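PDB 4IED: class D beta-lactamase from Fusobacterium nucleatum subsp. polymorphum, which probably hydrolyses the beta-lactam ring of penicillin-type antibiotics to a substituted beta-amino acid, and so belongs with the enzymes of antibiotic resistance. Local coordinates for residues T30-I41 with A154-N162; N63-I72 with Y111-R122. All blocks are in the same frame, centred on the assembly; numbering follows the deposited sequence. Where two conformers were deposited one is given.

Contact 1 of 2, residues T30-I41 with A154-N162; sequences TFVVYDLKNDKI and AMEQVKLLN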
loop_
_atom_site.group_PDB
_atom_site.type_symbol
_atom_site.label_atom_id
_atom_site.label_comp_id
_atom_site.label_asym_id
_atom_site.label_seq_id
_atom_site.Cartn_x
_atom_site.Cartn_y
_atom_site.Cartn_z
ATOM N N THR A 30 -14.333 -3.710 -0.478
ATOM C CA THR A 30 -14.291 -3.775 0.931
ATOM C C THR A 30 -13.485 -2.570 1.456
ATOM O O THR A 30 -12.635 -1.995 0.742
ATOM C CB THR A 30 -13.548 -5.081 1.382
ATOM O OG1 THR A 30 -13.620 -5.194 2.830
ATOM C CG2 THR A 30 -12.054 -5.155 0.932
ATOM N N PHE A 31 -13.721 -2.226 2.735
ATOM C CA PHE A 31 -12.994 -1.120 3.350
ATOM C C PHE A 31 -12.886 -1.412 4.849
ATOM O O PHE A 31 -13.845 -1.793 5.489
ATOM C CB PHE A 31 -13.832 0.128 3.079
ATOM C CG PHE A 31 -13.218 1.508 3.485
ATOM C CD1 PHE A 31 -11.915 1.690 3.815
ATOM C CD2 PHE A 31 -14.090 2.622 3.569
ATOM C CE1 PHE A 31 -11.458 2.951 4.141
ATOM C CE2 PHE A 31 -13.626 3.885 3.975
ATOM C CZ PHE A 31 -12.334 3.977 4.247
ATOM N N VAL A 32 -11.661 -1.335 5.374
ATOM C CA VAL A 32 -11.385 -1.495 6.789
ATOM C C VAL A 32 -10.640 -0.307 7.286
ATOM O O VAL A 32 -9.682 0.094 6.686
ATOM C CB VAL A 32 -10.506 -2.760 7.001
ATOM C CG1 VAL A 32 -10.248 -3.003 8.457
ATOM C CG2 VAL A 32 -11.208 -3.949 6.382
ATOM N N VAL A 33 -11.094 0.186 8.433
ATOM C CA VAL A 33 -10.385 1.214 9.169
ATOM C C VAL A 33 -10.186 0.713 10.605
ATOM O O VAL A 33 -11.138 0.334 11.249
ATOM C CB VAL A 33 -11.084 2.563 9.167
ATOM C CG1 VAL A 33 -10.348 3.567 10.109
ATOM C CG2 VAL A 33 -11.275 3.095 7.743
ATOM N N TYR A 34 -8.935 0.766 11.095
ATOM C CA TYR A 34 -8.577 0.433 12.498
ATOM C C TYR A 34 -8.322 1.743 13.209
ATOM O O TYR A 34 -7.458 2.537 12.773
ATOM C CB TYR A 34 -7.391 -0.484 12.616
ATOM C CG TYR A 34 -6.954 -0.779 14.059
ATOM C CD1 TYR A 34 -7.767 -1.514 14.893
ATOM C CD2 TYR A 34 -5.766 -0.248 14.587
ATOM C CE1 TYR A 34 -7.399 -1.746 16.218
ATOM C CE2 TYR A 34 -5.379 -0.496 15.867
ATOM C CZ TYR A 34 -6.158 -1.280 16.661
ATOM O OH TYR A 34 -5.845 -1.522 17.979
ATOM N N ASP A 35 -9.078 1.954 14.285
ATOM C CA ASP A 35 -8.921 3.102 15.193
ATOM C C ASP A 35 -8.109 2.678 16.392
ATOM O O ASP A 35 -8.606 1.902 17.199
ATOM C CB ASP A 35 -10.360 3.535 15.555
ATOM C CG ASP A 35 -10.452 4.662 16.593
ATOM O OD1 ASP A 35 -9.495 4.816 17.450
ATOM O OD2 ASP A 35 -11.534 5.285 16.673
ATOM N N LEU A 36 -6.880 3.152 16.429
ATOM C CA LEU A 36 -5.906 2.703 17.463
ATOM C C LEU A 36 -6.415 3.075 18.869
ATOM O O LEU A 36 -6.390 2.268 19.812
ATOM C CB LEU A 36 -4.534 3.314 17.230
ATOM C CG LEU A 36 -3.508 3.001 18.317
ATOM C CD1 LEU A 36 -3.193 1.532 18.450
ATOM C CD2 LEU A 36 -2.265 3.787 18.008
ATOM N N LYS A 37 -6.793 4.335 19.066
ATOM C CA LYS A 37 -7.133 4.844 20.407
ATOM C C LYS A 37 -8.268 4.020 21.063
ATOM O O LYS A 37 -8.314 3.694 22.256
ATOM C CB LYS A 37 -7.461 6.323 20.335
ATOM C CG LYS A 37 -7.687 7.029 21.607
ATOM C CD LYS A 37 -8.093 8.493 21.359
ATOM C CE LYS A 37 -8.425 9.174 22.587
ATOM N NZ LYS A 37 -8.884 10.569 22.390
ATOM N N ASN A 38 -9.239 3.650 20.234
ATOM C CA ASN A 38 -10.380 2.819 20.598
ATOM C C ASN A 38 -10.287 1.338 20.332
ATOM O O ASN A 38 -11.223 0.604 20.716
ATOM C CB ASN A 38 -11.668 3.343 19.962
ATOM C CG ASN A 38 -12.011 4.716 20.449
ATOM O OD1 ASN A 38 -12.280 4.934 21.671
ATOM N ND2 ASN A 38 -12.009 5.674 19.519
ATOM N N ASP A 39 -9.167 0.916 19.788
ATOM C CA ASP A 39 -8.878 -0.461 19.478
ATOM C C ASP A 39 -10.016 -1.136 18.797
ATOM O O ASP A 39 -10.544 -2.227 19.260
ATOM C CB ASP A 39 -8.448 -1.239 20.748
ATOM C CG ASP A 39 -7.973 -2.681 20.416
ATOM O OD1 ASP A 39 -7.535 -2.970 19.266
ATOM O OD2 ASP A 39 -8.152 -3.545 21.379
ATOM N N LYS A 40 -10.469 -0.578 17.696
ATOM C CA LYS A 40 -11.653 -1.161 17.073
ATOM C C LYS A 40 -11.586 -0.942 15.573
ATOM O O LYS A 40 -10.882 -0.076 15.046
ATOM C CB LYS A 40 -12.893 -0.540 17.607
ATOM C CG LYS A 40 -12.966 0.924 17.203
ATOM C CD LYS A 40 -14.224 1.605 17.721
ATOM C CE LYS A 40 -15.072 0.658 18.585
ATOM N NZ LYS A 40 -16.516 0.999 18.844
ATOM N N ILE A 41 -12.335 -1.782 14.873
ATOM C CA ILE A 41 -12.412 -1.756 13.458
ATOM C C ILE A 41 -13.746 -1.303 12.963
ATOM O O ILE A 41 -14.804 -1.648 13.576
ATOM C CB ILE A 41 -12.203 -3.204 12.922
ATOM C CG1 ILE A 41 -10.741 -3.606 13.062
ATOM C CG2 ILE A 41 -12.599 -3.347 11.481
ATOM C CD1 ILE A 41 -10.525 -5.091 12.934
ATOM N N ALA A 154 -7.338 -6.991 2.902
ATOM C CA ALA A 154 -7.449 -5.621 3.440
ATOM C C ALA A 154 -7.160 -5.673 4.946
ATOM O O ALA A 154 -6.502 -4.804 5.450
ATOM C CB ALA A 154 -8.841 -5.001 3.107
ATOM N N MET A 155 -7.699 -6.674 5.638
ATOM C CA MET A 155 -7.514 -6.767 7.101
ATOM C C MET A 155 -6.011 -6.951 7.405
ATOM O O MET A 155 -5.487 -6.339 8.360
ATOM C CB MET A 155 -8.300 -7.954 7.706
ATOM C CG MET A 155 -8.470 -7.862 9.180
ATOM S SD MET A 155 -9.674 -6.626 9.651
ATOM C CE MET A 155 -11.158 -7.250 9.150
ATOM N N GLU A 156 -5.290 -7.754 6.657
ATOM C CA GLU A 156 -3.905 -7.999 6.846
ATOM C C GLU A 156 -3.132 -6.743 6.584
ATOM O O GLU A 156 -2.151 -6.471 7.317
ATOM C CB GLU A 156 -3.490 -9.172 5.889
ATOM C CG GLU A 156 -3.836 -10.540 6.443
ATOM C CD GLU A 156 -3.649 -11.640 5.477
ATOM O OE1 GLU A 156 -3.551 -11.513 4.253
ATOM O OE2 GLU A 156 -3.673 -12.814 6.041
ATOM N N GLN A 157 -3.456 -5.999 5.539
ATOM C CA GLN A 157 -2.756 -4.728 5.233
ATOM C C GLN A 157 -2.923 -3.790 6.442
ATOM O O GLN A 157 -1.932 -3.160 6.884
ATOM C CB GLN A 157 -3.313 -4.065 4.018
ATOM C CG GLN A 157 -3.102 -4.827 2.706
ATOM C CD GLN A 157 -2.156 -4.190 1.747
ATOM O OE1 GLN A 157 -2.347 -4.315 0.438
ATOM N NE2 GLN A 157 -1.172 -3.546 2.203
ATOM N N VAL A 158 -4.119 -3.625 6.972
ATOM C CA VAL A 158 -4.387 -2.723 8.095
ATOM C C VAL A 158 -3.548 -3.112 9.288
ATOM O O VAL A 158 -3.016 -2.244 9.985
ATOM C CB VAL A 158 -5.902 -2.700 8.376
ATOM C CG1 VAL A 158 -6.152 -1.977 9.723
ATOM C CG2 VAL A 158 -6.625 -1.990 7.264
ATOM N N LYS A 159 -3.455 -4.411 9.583
ATOM C CA LYS A 159 -2.644 -4.845 10.737
ATOM C C LYS A 159 -1.197 -4.431 10.582
ATOM O O LYS A 159 -0.567 -3.882 11.510
ATOM C CB LYS A 159 -2.821 -6.344 10.977
ATOM C CG LYS A 159 -4.202 -6.754 11.492
ATOM C CD LYS A 159 -4.406 -8.199 11.897
ATOM C CE LYS A 159 -5.903 -8.501 12.229
ATOM N NZ LYS A 159 -6.225 -9.994 12.332
ATOM N N LEU A 160 -0.641 -4.607 9.383
ATOM C CA LEU A 160 0.713 -4.232 9.116
ATOM C C LEU A 160 0.938 -2.726 9.216
ATOM O O LEU A 160 1.957 -2.224 9.741
ATOM C CB LEU A 160 1.215 -4.692 7.773
ATOM C CG LEU A 160 1.606 -6.128 7.608
ATOM C CD1 LEU A 160 1.705 -6.464 6.114
ATOM C CD2 LEU A 160 2.861 -6.443 8.348
ATOM N N LEU A 161 -0.021 -1.966 8.718
ATOM C CA LEU A 161 0.112 -0.501 8.638
ATOM C C LEU A 161 -0.035 0.091 10.040
ATOM O O LEU A 161 0.634 1.056 10.354
ATOM C CB LEU A 161 -0.928 0.056 7.678
ATOM C CG LEU A 161 -0.578 -0.255 6.245
ATOM C CD1 LEU A 161 -1.809 -0.071 5.341
ATOM C CD2 LEU A 161 0.606 0.536 5.634
ATOM N N ASN A 162 -0.912 -0.474 10.857
ATOM C CA ASN A 162 -1.012 -0.056 12.255
ATOM C C ASN A 162 0.344 -0.177 12.954
ATOM O O ASN A 162 0.802 0.717 13.689
ATOM C CB ASN A 162 -2.095 -0.838 12.977
ATOM C CG ASN A 162 -2.099 -0.469 14.465
ATOM O OD1 ASN A 162 -2.306 0.660 14.846
ATOM N ND2 ASN A 162 -1.856 -1.417 15.223
#

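Contact 2 of 2, residues N63-I72 with Y111-R122; sequences NTLIGLENGI and YKKLARELGKER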
loop_
_atom_site.group_PDB
_atom_site.type_symbol
_atom_site.label_atom_id
_atom_site.label_comp_id
_atom_site.label_asym_id
_atom_site.label_seq_id
_atom_site.Cartn_x
_atom_site.Cartn_y
_atom_site.Cartn_z
ATOM N N ASN A 63 8.293 -3.590 0.050
ATOM C CA ASN A 63 9.465 -3.805 -0.730
ATOM C C ASN A 63 10.540 -2.758 -0.298
ATOM O O ASN A 63 11.729 -3.141 -0.095
ATOM C CB ASN A 63 9.084 -3.742 -2.230
ATOM C CG ASN A 63 10.119 -4.359 -3.155
ATOM O OD1 ASN A 63 11.160 -4.862 -2.784
ATOM N ND2 ASN A 63 9.816 -4.328 -4.484
ATOM N N THR A 64 10.137 -1.508 -0.144
ATOM C CA THR A 64 11.112 -0.485 0.285
ATOM C C THR A 64 11.714 -0.832 1.664
ATOM O O THR A 64 12.942 -0.791 1.840
ATOM C CB THR A 64 10.435 0.875 0.472
ATOM O OG1 THR A 64 9.741 1.259 -0.773
ATOM C CG2 THR A 64 11.462 1.958 0.808
ATOM N N LEU A 65 10.846 -1.296 2.597
ATOM C CA LEU A 65 11.348 -1.600 3.968
ATOM C C LEU A 65 12.328 -2.723 3.941
ATOM O O LEU A 65 13.400 -2.663 4.558
ATOM C CB LEU A 65 10.161 -1.910 4.829
ATOM C CG LEU A 65 10.388 -2.158 6.266
ATOM C CD1 LEU A 65 11.058 -0.991 7.018
ATOM C CD2 LEU A 65 9.177 -2.632 7.014
ATOM N N ILE A 66 12.045 -3.790 3.185
ATOM C CA ILE A 66 12.969 -4.884 3.086
ATOM C C ILE A 66 14.250 -4.489 2.386
ATOM O O ILE A 66 15.363 -4.905 2.754
ATOM C CB ILE A 66 12.335 -6.069 2.327
ATOM C CG1 ILE A 66 11.114 -6.599 3.119
ATOM C CG2 ILE A 66 13.285 -7.173 2.069
ATOM C CD1 ILE A 66 10.152 -7.467 2.306
ATOM N N GLY A 67 14.192 -3.652 1.364
ATOM C CA GLY A 67 15.404 -3.148 0.731
ATOM C C GLY A 67 16.310 -2.342 1.632
ATOM O O GLY A 67 17.498 -2.516 1.604
ATOM N N LEU A 68 15.675 -1.443 2.405
ATOM C CA LEU A 68 16.467 -0.712 3.403
ATOM C C LEU A 68 17.076 -1.625 4.414
ATOM O O LEU A 68 18.261 -1.430 4.761
ATOM C CB LEU A 68 15.584 0.317 4.110
ATOM C CG LEU A 68 15.052 1.479 3.223
ATOM C CD1 LEU A 68 13.947 2.171 4.007
ATOM C CD2 LEU A 68 16.212 2.397 2.786
ATOM N N GLU A 69 16.303 -2.615 4.894
ATOM C CA GLU A 69 16.822 -3.466 5.988
ATOM C C GLU A 69 18.066 -4.247 5.534
ATOM O O GLU A 69 19.001 -4.501 6.312
ATOM C CB GLU A 69 15.696 -4.404 6.473
ATOM C CG GLU A 69 15.957 -5.006 7.830
ATOM C CD GLU A 69 15.774 -4.066 9.043
ATOM O OE1 GLU A 69 15.452 -2.922 8.898
ATOM O OE2 GLU A 69 16.090 -4.604 10.113
ATOM N N ASN A 70 18.089 -4.603 4.230
ATOM C CA ASN A 70 19.193 -5.294 3.640
ATOM C C ASN A 70 20.311 -4.410 3.092
ATOM O O ASN A 70 21.256 -4.884 2.439
ATOM C CB ASN A 70 18.713 -6.271 2.563
ATOM C CG ASN A 70 17.980 -7.457 3.165
ATOM O OD1 ASN A 70 16.722 -7.522 3.131
ATOM N ND2 ASN A 70 18.683 -8.338 3.640
ATOM N N GLY A 71 20.187 -3.119 3.289
ATOM C CA GLY A 71 21.241 -2.257 2.786
ATOM C C GLY A 71 21.392 -2.167 1.253
ATOM O O GLY A 71 22.475 -1.834 0.761
ATOM N N ILE A 72 20.286 -2.413 0.518
ATOM C CA ILE A 72 20.407 -2.365 -0.948
ATOM C C ILE A 72 20.695 -0.923 -1.380
ATOM O O ILE A 72 21.403 -0.695 -2.353
ATOM C CB ILE A 72 19.133 -2.893 -1.613
ATOM C CG1 ILE A 72 18.806 -4.341 -1.163
ATOM C CG2 ILE A 72 19.290 -2.785 -3.104
ATOM C CD1 ILE A 72 19.878 -5.364 -1.412
ATOM N N TYR A 111 11.337 -0.652 -8.754
ATOM C CA TYR A 111 11.030 -1.637 -7.774
ATOM C C TYR A 111 11.270 -3.073 -8.286
ATOM O O TYR A 111 11.615 -3.969 -7.485
ATOM C CB TYR A 111 9.629 -1.441 -7.193
ATOM C CG TYR A 111 9.653 -0.406 -6.095
ATOM C CD1 TYR A 111 9.453 0.965 -6.403
ATOM C CD2 TYR A 111 9.894 -0.787 -4.794
ATOM C CE1 TYR A 111 9.646 1.895 -5.416
ATOM C CE2 TYR A 111 10.024 0.177 -3.809
ATOM C CZ TYR A 111 9.841 1.502 -4.139
ATOM O OH TYR A 111 9.981 2.477 -3.144
ATOM N N LYS A 112 11.208 -3.267 -9.592
ATOM C CA LYS A 112 11.623 -4.595 -10.144
ATOM C C LYS A 112 13.172 -4.718 -9.917
ATOM O O LYS A 112 13.657 -5.777 -9.530
ATOM C CB LYS A 112 11.244 -4.691 -11.580
ATOM C CG LYS A 112 9.797 -4.877 -11.784
ATOM C CD LYS A 112 9.458 -5.112 -13.259
ATOM C CE LYS A 112 8.029 -5.532 -13.468
ATOM N NZ LYS A 112 7.677 -5.843 -14.850
ATOM N N LYS A 113 13.942 -3.680 -10.206
ATOM C CA LYS A 113 15.368 -3.708 -9.916
ATOM C C LYS A 113 15.650 -3.992 -8.452
ATOM O O LYS A 113 16.511 -4.836 -8.116
ATOM C CB LYS A 113 15.974 -2.354 -10.301
ATOM C CG LYS A 113 17.469 -2.208 -10.036
ATOM C CD LYS A 113 17.953 -0.865 -10.527
ATOM C CE LYS A 113 19.408 -0.701 -10.341
ATOM N NZ LYS A 113 20.177 -1.844 -10.930
ATOM N N LEU A 114 14.927 -3.324 -7.541
ATOM C CA LEU A 114 15.061 -3.619 -6.122
ATOM C C LEU A 114 14.827 -5.097 -5.785
ATOM O O LEU A 114 15.611 -5.723 -5.085
ATOM C CB LEU A 114 14.119 -2.717 -5.331
ATOM C CG LEU A 114 14.237 -2.808 -3.788
ATOM C CD1 LEU A 114 15.572 -2.563 -3.285
ATOM C CD2 LEU A 114 13.251 -1.945 -3.124
ATOM N N ALA A 115 13.715 -5.626 -6.308
ATOM C CA ALA A 115 13.356 -7.038 -6.065
ATOM C C ALA A 115 14.475 -7.941 -6.553
ATOM O O ALA A 115 14.858 -8.902 -5.902
ATOM C CB ALA A 115 11.993 -7.370 -6.657
ATOM N N ARG A 116 14.898 -7.715 -7.777
ATOM C CA ARG A 116 15.940 -8.585 -8.319
ATOM C C ARG A 116 17.215 -8.557 -7.488
ATOM O O ARG A 116 17.853 -9.607 -7.269
ATOM C CB ARG A 116 16.321 -8.188 -9.733
ATOM C CG ARG A 116 15.218 -8.419 -10.699
ATOM C CD ARG A 116 15.738 -8.061 -12.041
ATOM N NE ARG A 116 16.142 -6.682 -12.260
ATOM C CZ ARG A 116 15.374 -5.776 -12.824
ATOM N NH1 ARG A 116 14.085 -6.069 -13.185
ATOM N NH2 ARG A 116 15.946 -4.616 -13.160
ATOM N N GLU A 117 17.647 -7.351 -7.057
ATOM C CA GLU A 117 18.899 -7.227 -6.254
ATOM C C GLU A 117 18.705 -7.924 -4.935
ATOM O O GLU A 117 19.606 -8.589 -4.438
ATOM C CB GLU A 117 19.293 -5.764 -6.125
ATOM C CG GLU A 117 19.752 -5.213 -7.464
ATOM C CD GLU A 117 20.323 -3.849 -7.440
ATOM O OE1 GLU A 117 20.425 -3.295 -8.573
ATOM O OE2 GLU A 117 20.694 -3.366 -6.329
ATOM N N LEU A 118 17.532 -7.768 -4.307
ATOM C CA LEU A 118 17.251 -8.525 -3.079
ATOM C C LEU A 118 17.419 -10.043 -3.277
ATOM O O LEU A 118 18.115 -10.695 -2.529
ATOM C CB LEU A 118 15.884 -8.208 -2.520
ATOM C CG LEU A 118 15.817 -6.879 -1.731
ATOM C CD1 LEU A 118 14.308 -6.479 -1.643
ATOM C CD2 LEU A 118 16.378 -7.002 -0.349
ATOM N N GLY A 119 16.843 -10.515 -4.356
ATOM C CA GLY A 119 16.830 -11.950 -4.654
ATOM C C GLY A 119 15.813 -12.731 -3.870
ATOM O O GLY A 119 15.321 -12.294 -2.837
ATOM N N LYS A 120 15.520 -13.961 -4.325
ATOM C CA LYS A 120 14.475 -14.723 -3.681
ATOM C C LYS A 120 14.669 -14.982 -2.179
ATOM O O LYS A 120 13.733 -14.912 -1.352
ATOM C CB LYS A 120 14.227 -16.014 -4.442
ATOM C CG LYS A 120 12.990 -16.761 -3.946
ATOM C CD LYS A 120 12.430 -17.874 -4.866
ATOM C CE LYS A 120 11.190 -18.454 -4.235
ATOM N NZ LYS A 120 10.569 -19.536 -4.981
ATOM N N GLU A 121 15.865 -15.395 -1.810
ATOM C CA GLU A 121 16.104 -15.742 -0.431
ATOM C C GLU A 121 15.851 -14.563 0.508
ATOM O O GLU A 121 15.158 -14.688 1.520
ATOM C CB GLU A 121 17.531 -16.320 -0.227
ATOM C CG GLU A 121 17.912 -16.655 1.195
ATOM C CD GLU A 121 19.332 -17.309 1.329
ATOM O OE1 GLU A 121 19.430 -18.404 1.900
ATOM O OE2 GLU A 121 20.363 -16.755 0.898
ATOM N N ARG A 122 16.388 -13.425 0.174
ATOM C CA ARG A 122 16.253 -12.246 1.091
ATOM C C ARG A 122 14.848 -11.703 1.003
ATOM O O ARG A 122 14.264 -11.270 2.017
ATOM C CB ARG A 122 17.253 -11.150 0.754
ATOM C CG ARG A 122 18.676 -11.542 1.098
ATOM C CD ARG A 122 19.666 -10.388 1.027
ATOM N NE ARG A 122 19.797 -9.918 -0.340
ATOM C CZ ARG A 122 20.759 -9.037 -0.657
ATOM N NH1 ARG A 122 21.583 -8.497 0.297
ATOM N NH2 ARG A 122 20.896 -8.699 -1.914
HETATM O O HOH W 1 23.126 -5.684 0.575
#

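Contact 1 of 2, residues T30-I41 with A154-N162
Met-155 reaches strand 30-35 by leaving the helix with CG anti to its backbone nitrogen (chi1 -163°) and then bending at both following torsions, which carries the sulfur in between Val-32 and Ile-41. There SD lies 3.7 Å from Ile-41 CD1 and 3.9 Å from Val-32 CG1, the methionine crossing the valine at about a right angle. Next along the helix, Val-158 drives its two methyls into the strand: CG1 presses on the CB of Tyr-34 at 3.5 Å, a snug fit, while CG2 rests 3.7 Å from the carbonyl O of Val-32. One turn earlier the CB of Ala-154 meets Thr-30 CG2 at 3.9 Å. The hydroxyl of that threonine is turned to other work, bonding to the carbonyls of Tyr-44 and Asn-45.

At the far end the side-chain amide of Asn-162 lies against the CD2-CE2 side of the Tyr-34 ring, steeply inclined to it (planes 72° apart), with Asn-162 CG 3.6 Å from Tyr-34 CE2. Beyond it, Tyr-34 OH donates to Asp-39 OD1 at 2.6 Å, meeting the carboxylate on its anti side but tilted out of its plane, and this ties the ring to the hairpin turn. The turn itself is ordered by Asp-35, whose OD1 accepts from the backbone N of Asn-38 in an Asx motif while OD2 takes the Asn-38 amide; both residues bind magnesium in a crystal of this protein, though not in this chain. A G1 beta bulge closes the turn, with Asp-39 and Lys-40 set against the single residue Asp-35. With axes only 25° from parallel, helix 154-162 lies along one face of the antiparallel sheet, as helices do in the beta-lactamase fold.

Contact 2 of 2, residues N63-I72 with Y111-R122
Thr-64 OG1 is held from two directions: it accepts a 2.7 Å hydrogen bond from Tyr-111 OH and also bonds to the backbone O of the carboxylated lysine at position 60, one turn back. The hydroxyl lies at the edge of the tyrosine ring, near its plane, and this buried polar pair joins the two helices at one end of their interface. Beside it Asn-63 is a knob in a hole formed by Tyr-111, Leu-114, Ala-115 and Leu-118; chi1 of -162° sends its amide straight into that helix. Its OD1 finds methyls, Leu-114 CD2 at 3.6 Å and Leu-118 CD1 at 3.7 Å, and is buried with no polar partner in the model. Gly-67, having no side chain, lets both leucines close on its CA.

The far end is sealed by Ile-72. Its CG2 touches Leu-114 CD1 at 3.7 Å, its CG1 touches Leu-118 CD2 at 3.7 Å, and its CD1 sits over one face of the Arg-122 guanidinium, 3.5 Å from NH2. That guanidinium is fixed in its own plane by backbone carbonyls: Arg-122 NE binds Leu-118 O at 2.9 Å, almost straight (172°) and on a lone pair, and NH2 takes Glu-117 O. It thereby spans the kink at which the backbone N atoms of Lys-120 and Glu-121 lose their helical bonds. A water bridges Arg-122 NH1 to Asn-70 O. Ile-72 gets its position from a Schellman motif, with Gly-71 at positive phi ending the first helix. One knob-in-hole, Asn-63, and a row of leucine and isoleucine contacts join two helix segments whose axes cross at 48°, in the helical part of the beta-lactamase fold, where helix 62-69 begins two residues after the carboxylated lysine that marks class D enzymes.

Overall arrangement
After helix 16-25 the chain lays down strand 29-35, turns through the hairpin and returns along strand 40-44 at the edge of the sheet. It then passes into the helical region, where helix 62-69 supplies the first half of contact 2. Some forty residues later, after helix 99-105, helix 108-130 comes back to close that loop. Only then does helix 154-165 return to the sheet and close contact 1, so contact 2 is nested wholly inside the larger loop. Their centres are 26 Å apart and they do not touch: contact 1 joins a helix to the sheet, contact 2 ties helix to helix.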